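PDB 3O2U: NEDD8-conjugating enzyme UBC12, which accepts the ubiquitin-like protein Rub1 (NEDD8) from its E1 enzyme and catalyses its covalent attachment to other proteins, chiefly the cullin Cdc53. Local coordinates for residues A[59-71]-A[80-92]. Numbering follows the deposited sequence. Where two conformers were deposited one is given.
Sequences DRSQSPKLEVIVR and GSINFNLDFNEVY
Ser81 meets Arg71 where the hairpin of strands 65-70 and 82-87 begins to pair: its OG lies 3.4 Å from Arg71 CD, at the guanidinium edge, and one water bridges OG and NE. Ile82 and Val70 then form the first of three antiparallel hydrogen-bonded pairs. Asn83, on the mostly polar face with Lys65, Glu67 and Asp87, sends ND2 to Glu67 OE2 (2.9 Å), an almost straight bond lying in the amide plane, though the carboxylate is turned 51° from that plane; an amide suits this place because its OD1 also accepts from Lys103. Apolar residues suit the other, buried face: Phe84 directs its ring edge at Val68 O, with CE2 4.1 Å from Val70 CG2, and Leu86 brings CD1 to 3.7 Å from Val68 CG2. Asp87, back on the face of Asn83, supplies the countercharge for Lys65; in one of its two conformers NZ comes to OD1 from above the carboxylate plane, a 2.8 Å salt bridge. Extended through chi1 and chi2, the lysine bends at chi3 and chi4 to end on OD1. A methionine in place of Lys65 would probably leave the Asp87 carboxylate without its countercharge across the strands. Phe88 continues the pairing through N to Pro64 O, 3.1 Å, while its ring carbon CE2 packs 3.6 Å from Leu66 CD1. Glu90 forms a salt bridge with Arg31 and a hydrogen bond with Ser28. In the antiparallel sheet of this UBC fold, the hairpin lies between strands 47-51 and 98-101; Leu66, Val70, Ile82 and Leu86 pack on helix 131-143, and Pro64 and Phe88 on helix 29-39.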
loop_
_atom_site.group_PDB
_atom_site.type_symbol
_atom_site.label_atom_id
_atom_site.label_comp_id
_atom_site.label_asym_id
_atom_site.label_seq_id
_atom_site.Cartn_x
_atom_site.Cartn_y
_atom_site.Cartn_z
ATOM N N ASP A 59 14.232 -16.129 -3.981
ATOM C CA ASP A 59 13.261 -16.964 -3.294
ATOM C C ASP A 59 11.843 -16.598 -3.719
ATOM O O ASP A 59 11.273 -15.616 -3.249
ATOM C CB ASP A 59 13.421 -16.836 -1.777
ATOM C CG ASP A 59 12.544 -17.810 -1.014
ATOM O OD1 ASP A 59 11.776 -18.560 -1.655
ATOM O OD2 ASP A 59 12.624 -17.827 0.231
ATOM N N ARG A 60 11.284 -17.407 -4.611
ATOM C CA ARG A 60 9.923 -17.233 -5.104
ATOM C C ARG A 60 8.900 -17.068 -3.973
ATOM O O ARG A 60 7.958 -16.273 -4.075
ATOM C CB ARG A 60 9.569 -18.449 -5.960
ATOM C CG ARG A 60 8.229 -18.410 -6.650
ATOM C CD ARG A 60 8.120 -19.629 -7.548
ATOM N NE ARG A 60 6.899 -19.643 -8.337
ATOM C CZ ARG A 60 6.645 -18.799 -9.330
ATOM N NH1 ARG A 60 7.521 -17.854 -9.652
ATOM N NH2 ARG A 60 5.507 -18.901 -9.997
ATOM N N SER A 61 9.102 -17.817 -2.893
ATOM C CA SER A 61 8.169 -17.863 -1.767
ATOM C C SER A 61 8.201 -16.625 -0.862
ATOM O O SER A 61 7.284 -16.410 -0.068
ATOM C CB SER A 61 8.432 -19.117 -0.924
ATOM O OG SER A 61 9.757 -19.114 -0.422
ATOM N N GLN A 62 9.258 -15.828 -0.970
ATOM C CA GLN A 62 9.363 -14.601 -0.191
ATOM C C GLN A 62 8.929 -13.401 -1.037
ATOM O O GLN A 62 9.741 -12.808 -1.735
ATOM C CB GLN A 62 10.801 -14.409 0.296
ATOM C CG GLN A 62 10.959 -13.386 1.419
ATOM C CD GLN A 62 10.740 -13.980 2.804
ATOM O OE1 GLN A 62 11.306 -15.024 3.142
ATOM N NE2 GLN A 62 9.923 -13.310 3.618
ATOM N N SER A 63 7.649 -13.053 -0.981
ATOM C CA SER A 63 7.148 -11.938 -1.772
ATOM C C SER A 63 7.802 -10.627 -1.323
ATOM O O SER A 63 8.000 -10.411 -0.133
ATOM C CB SER A 63 5.628 -11.863 -1.656
ATOM O OG SER A 63 5.236 -11.870 -0.288
ATOM N N PRO A 64 8.192 -9.773 -2.285
ATOM C CA PRO A 64 8.744 -8.478 -1.881
ATOM C C PRO A 64 7.703 -7.730 -1.060
ATOM O O PRO A 64 6.495 -7.858 -1.305
ATOM C CB PRO A 64 8.992 -7.770 -3.220
ATOM C CG PRO A 64 9.144 -8.904 -4.226
ATOM C CD PRO A 64 8.164 -9.936 -3.751
ATOM N N LYS A 65 8.163 -6.949 -0.097
ATOM C CA LYS A 65 7.244 -6.225 0.773
ATOM C C LYS A 65 7.875 -4.907 1.205
ATOM O O LYS A 65 9.066 -4.858 1.553
ATOM C CB LYS A 65 6.871 -7.083 1.983
ATOM C CG LYS A 65 5.869 -6.433 2.926
ATOM C CD LYS A 65 5.764 -7.236 4.219
ATOM C CE LYS A 65 5.209 -8.627 3.943
ATOM N NZ LYS A 65 3.748 -8.613 4.188
ATOM N N LEU A 66 7.092 -3.835 1.125
ATOM C CA LEU A 66 7.575 -2.499 1.483
ATOM C C LEU A 66 6.676 -1.945 2.570
ATOM O O LEU A 66 5.488 -2.270 2.620
ATOM C CB LEU A 66 7.508 -1.550 0.276
ATOM C CG LEU A 66 8.019 -2.073 -1.068
ATOM C CD1 LEU A 66 7.732 -1.063 -2.185
ATOM C CD2 LEU A 66 9.506 -2.403 -1.007
ATOM N N GLU A 67 7.243 -1.105 3.427
ATOM C CA GLU A 67 6.445 -0.325 4.365
ATOM C C GLU A 67 6.483 1.126 3.910
ATOM O O GLU A 67 7.556 1.689 3.710
ATOM C CB GLU A 67 7.005 -0.406 5.782
ATOM C CG GLU A 67 6.175 0.400 6.790
ATOM C CD GLU A 67 6.837 0.517 8.142
ATOM O OE1 GLU A 67 8.086 0.449 8.207
ATOM O OE2 GLU A 67 6.104 0.689 9.140
ATOM N N VAL A 68 5.315 1.732 3.748
ATOM C CA VAL A 68 5.251 3.128 3.319
ATOM C C VAL A 68 4.662 3.940 4.455
ATOM O O VAL A 68 3.585 3.625 4.926
ATOM C CB VAL A 68 4.361 3.307 2.069
ATOM C CG1 VAL A 68 4.140 4.793 1.785
ATOM C CG2 VAL A 68 5.000 2.640 0.870
ATOM N N ILE A 69 5.369 4.984 4.881
ATOM C CA ILE A 69 4.929 5.811 6.006
ATOM C C ILE A 69 4.570 7.230 5.548
ATOM O O ILE A 69 5.437 8.001 5.138
ATOM C CB ILE A 69 6.008 5.898 7.090
ATOM C CG1 ILE A 69 6.364 4.492 7.595
ATOM C CG2 ILE A 69 5.520 6.787 8.242
ATOM C CD1 ILE A 69 7.541 4.452 8.556
ATOM N N VAL A 70 3.284 7.563 5.617
ATOM C CA VAL A 70 2.803 8.880 5.214
ATOM C C VAL A 70 2.648 9.780 6.446
ATOM O O VAL A 70 1.923 9.437 7.381
ATOM C CB VAL A 70 1.473 8.745 4.435
ATOM C CG1 VAL A 70 0.982 10.097 3.953
ATOM C CG2 VAL A 70 1.684 7.811 3.224
ATOM N N ARG A 71 3.357 10.909 6.436
ATOM C CA ARG A 71 3.285 11.914 7.505
ATOM C C ARG A 71 3.009 13.290 6.881
ATOM O O ARG A 71 3.935 14.040 6.590
ATOM C CB ARG A 71 4.598 11.948 8.295
ATOM C CG ARG A 71 4.558 12.816 9.565
ATOM C CD ARG A 71 5.812 12.595 10.391
ATOM N NE ARG A 71 5.849 13.384 11.630
ATOM C CZ ARG A 71 6.372 14.609 11.713
ATOM N NH1 ARG A 71 6.874 15.197 10.631
ATOM N NH2 ARG A 71 6.385 15.253 12.874
ATOM N N GLY A 80 0.321 13.499 11.669
ATOM C CA GLY A 80 0.085 12.105 12.029
ATOM C C GLY A 80 0.893 11.190 11.117
ATOM O O GLY A 80 1.132 11.527 9.963
ATOM N N SER A 81 1.318 10.034 11.622
ATOM C CA SER A 81 2.059 9.079 10.800
ATOM C C SER A 81 1.227 7.819 10.508
ATOM O O SER A 81 0.911 7.056 11.421
ATOM C CB SER A 81 3.390 8.714 11.475
ATOM O OG SER A 81 4.257 9.839 11.518
ATOM N N ILE A 82 0.859 7.615 9.247
ATOM C CA ILE A 82 0.078 6.438 8.863
ATOM C C ILE A 82 0.933 5.510 8.025
ATOM O O ILE A 82 1.411 5.896 6.967
ATOM C CB ILE A 82 -1.191 6.804 8.079
ATOM C CG1 ILE A 82 -2.011 7.865 8.838
ATOM C CG2 ILE A 82 -2.022 5.549 7.829
ATOM C CD1 ILE A 82 -1.590 9.324 8.541
ATOM N N ASN A 83 1.188 4.304 8.522
ATOM C CA ASN A 83 2.021 3.384 7.763
ATOM C C ASN A 83 1.205 2.309 7.054
ATOM O O ASN A 83 0.131 1.914 7.521
ATOM C CB ASN A 83 3.171 2.792 8.611
ATOM C CG ASN A 83 2.684 2.044 9.848
ATOM O OD1 ASN A 83 1.604 2.308 10.372
ATOM N ND2 ASN A 83 3.502 1.107 10.327
ATOM N N PHE A 84 1.723 1.860 5.912
ATOM C CA PHE A 84 1.061 0.868 5.064
ATOM C C PHE A 84 2.087 -0.196 4.697
ATOM O O PHE A 84 3.267 0.101 4.515
ATOM C CB PHE A 84 0.577 1.485 3.740
ATOM C CG PHE A 84 -0.440 2.577 3.903
ATOM C CD1 PHE A 84 -1.803 2.306 3.800
ATOM C CD2 PHE A 84 -0.037 3.882 4.160
ATOM C CE1 PHE A 84 -2.754 3.337 3.940
ATOM C CE2 PHE A 84 -0.981 4.912 4.298
ATOM C CZ PHE A 84 -2.331 4.640 4.191
ATOM N N ASN A 85 1.628 -1.430 4.564
ATOM C CA ASN A 85 2.457 -2.475 3.984
ATOM C C ASN A 85 2.002 -2.661 2.549
ATOM O O ASN A 85 0.799 -2.672 2.274
ATOM C CB ASN A 85 2.302 -3.788 4.749
ATOM C CG ASN A 85 3.436 -4.041 5.733
ATOM O OD1 ASN A 85 4.423 -3.309 5.773
ATOM N ND2 ASN A 85 3.290 -5.082 6.536
ATOM N N LEU A 86 2.955 -2.776 1.634
ATOM C CA LEU A 86 2.648 -3.094 0.241
ATOM C C LEU A 86 3.263 -4.455 -0.095
ATOM O O LEU A 86 4.492 -4.607 -0.026
ATOM C CB LEU A 86 3.221 -2.023 -0.696
ATOM C CG LEU A 86 2.478 -0.681 -0.834
ATOM C CD1 LEU A 86 2.374 0.045 0.495
ATOM C CD2 LEU A 86 3.201 0.177 -1.831
ATOM N N ASP A 87 2.423 -5.427 -0.451
ATOM C CA ASP A 87 2.853 -6.807 -0.710
ATOM C C ASP A 87 2.710 -7.147 -2.200
ATOM O O ASP A 87 1.593 -7.131 -2.733
ATOM C CB ASP A 87 1.997 -7.790 0.098
ATOM C CG ASP A 87 1.984 -7.489 1.590
ATOM O OD1 ASP A 87 2.948 -6.899 2.100
ATOM O OD2 ASP A 87 0.999 -7.854 2.268
ATOM N N PHE A 88 3.817 -7.472 -2.851
ATOM C CA PHE A 88 3.842 -7.712 -4.292
ATOM C C PHE A 88 3.840 -9.203 -4.580
ATOM O O PHE A 88 4.543 -9.956 -3.923
ATOM C CB PHE A 88 5.101 -7.094 -4.893
ATOM C CG PHE A 88 5.158 -5.610 -4.760
ATOM C CD1 PHE A 88 4.879 -4.796 -5.844
ATOM C CD2 PHE A 88 5.450 -5.022 -3.543
ATOM C CE1 PHE A 88 4.901 -3.427 -5.713
ATOM C CE2 PHE A 88 5.480 -3.652 -3.403
ATOM C CZ PHE A 88 5.209 -2.851 -4.493
ATOM N N ASN A 89 3.047 -9.632 -5.556
ATOM C CA ASN A 89 3.108 -11.023 -6.014
ATOM C C ASN A 89 3.903 -11.105 -7.319
ATOM O O ASN A 89 4.393 -10.083 -7.815
ATOM C CB ASN A 89 1.699 -11.607 -6.155
ATOM C CG ASN A 89 0.852 -10.853 -7.153
ATOM O OD1 ASN A 89 1.369 -10.257 -8.100
ATOM N ND2 ASN A 89 -0.465 -10.887 -6.959
ATOM N N GLU A 90 4.037 -12.304 -7.881
ATOM C CA GLU A 90 4.900 -12.485 -9.042
ATOM C C GLU A 90 4.241 -11.987 -10.323
ATOM O O GLU A 90 4.749 -12.192 -11.427
ATOM C CB GLU A 90 5.337 -13.953 -9.176
ATOM C CG GLU A 90 6.365 -14.371 -8.123
ATOM C CD GLU A 90 7.592 -13.464 -8.132
ATOM O OE1 GLU A 90 8.347 -13.503 -9.130
ATOM O OE2 GLU A 90 7.794 -12.703 -7.152
ATOM N N VAL A 91 3.115 -11.311 -10.165
ATOM C CA VAL A 91 2.330 -10.871 -11.307
ATOM C C VAL A 91 2.320 -9.338 -11.469
ATOM O O VAL A 91 1.690 -8.792 -12.369
ATOM C CB VAL A 91 0.937 -11.547 -11.267
ATOM C CG1 VAL A 91 -0.181 -10.593 -11.576
ATOM C CG2 VAL A 91 0.932 -12.767 -12.213
ATOM N N TYR A 92 3.074 -8.651 -10.615
ATOM C CA TYR A 92 3.373 -7.233 -10.837
ATOM C C TYR A 92 4.144 -7.088 -12.155
ATOM O O TYR A 92 5.068 -7.859 -12.424
ATOM C CB TYR A 92 4.214 -6.700 -9.678
ATOM C CG TYR A 92 4.368 -5.204 -9.657
ATOM C CD1 TYR A 92 3.272 -4.384 -9.415
ATOM C CD2 TYR A 92 5.615 -4.608 -9.859
ATOM C CE1 TYR A 92 3.409 -3.009 -9.386
ATOM C CE2 TYR A 92 5.761 -3.226 -9.828
ATOM C CZ TYR A 92 4.651 -2.435 -9.585
ATOM O OH TYR A 92 4.760 -1.064 -9.544
HETATM O O HOH W 1 3.870 11.689 13.246
#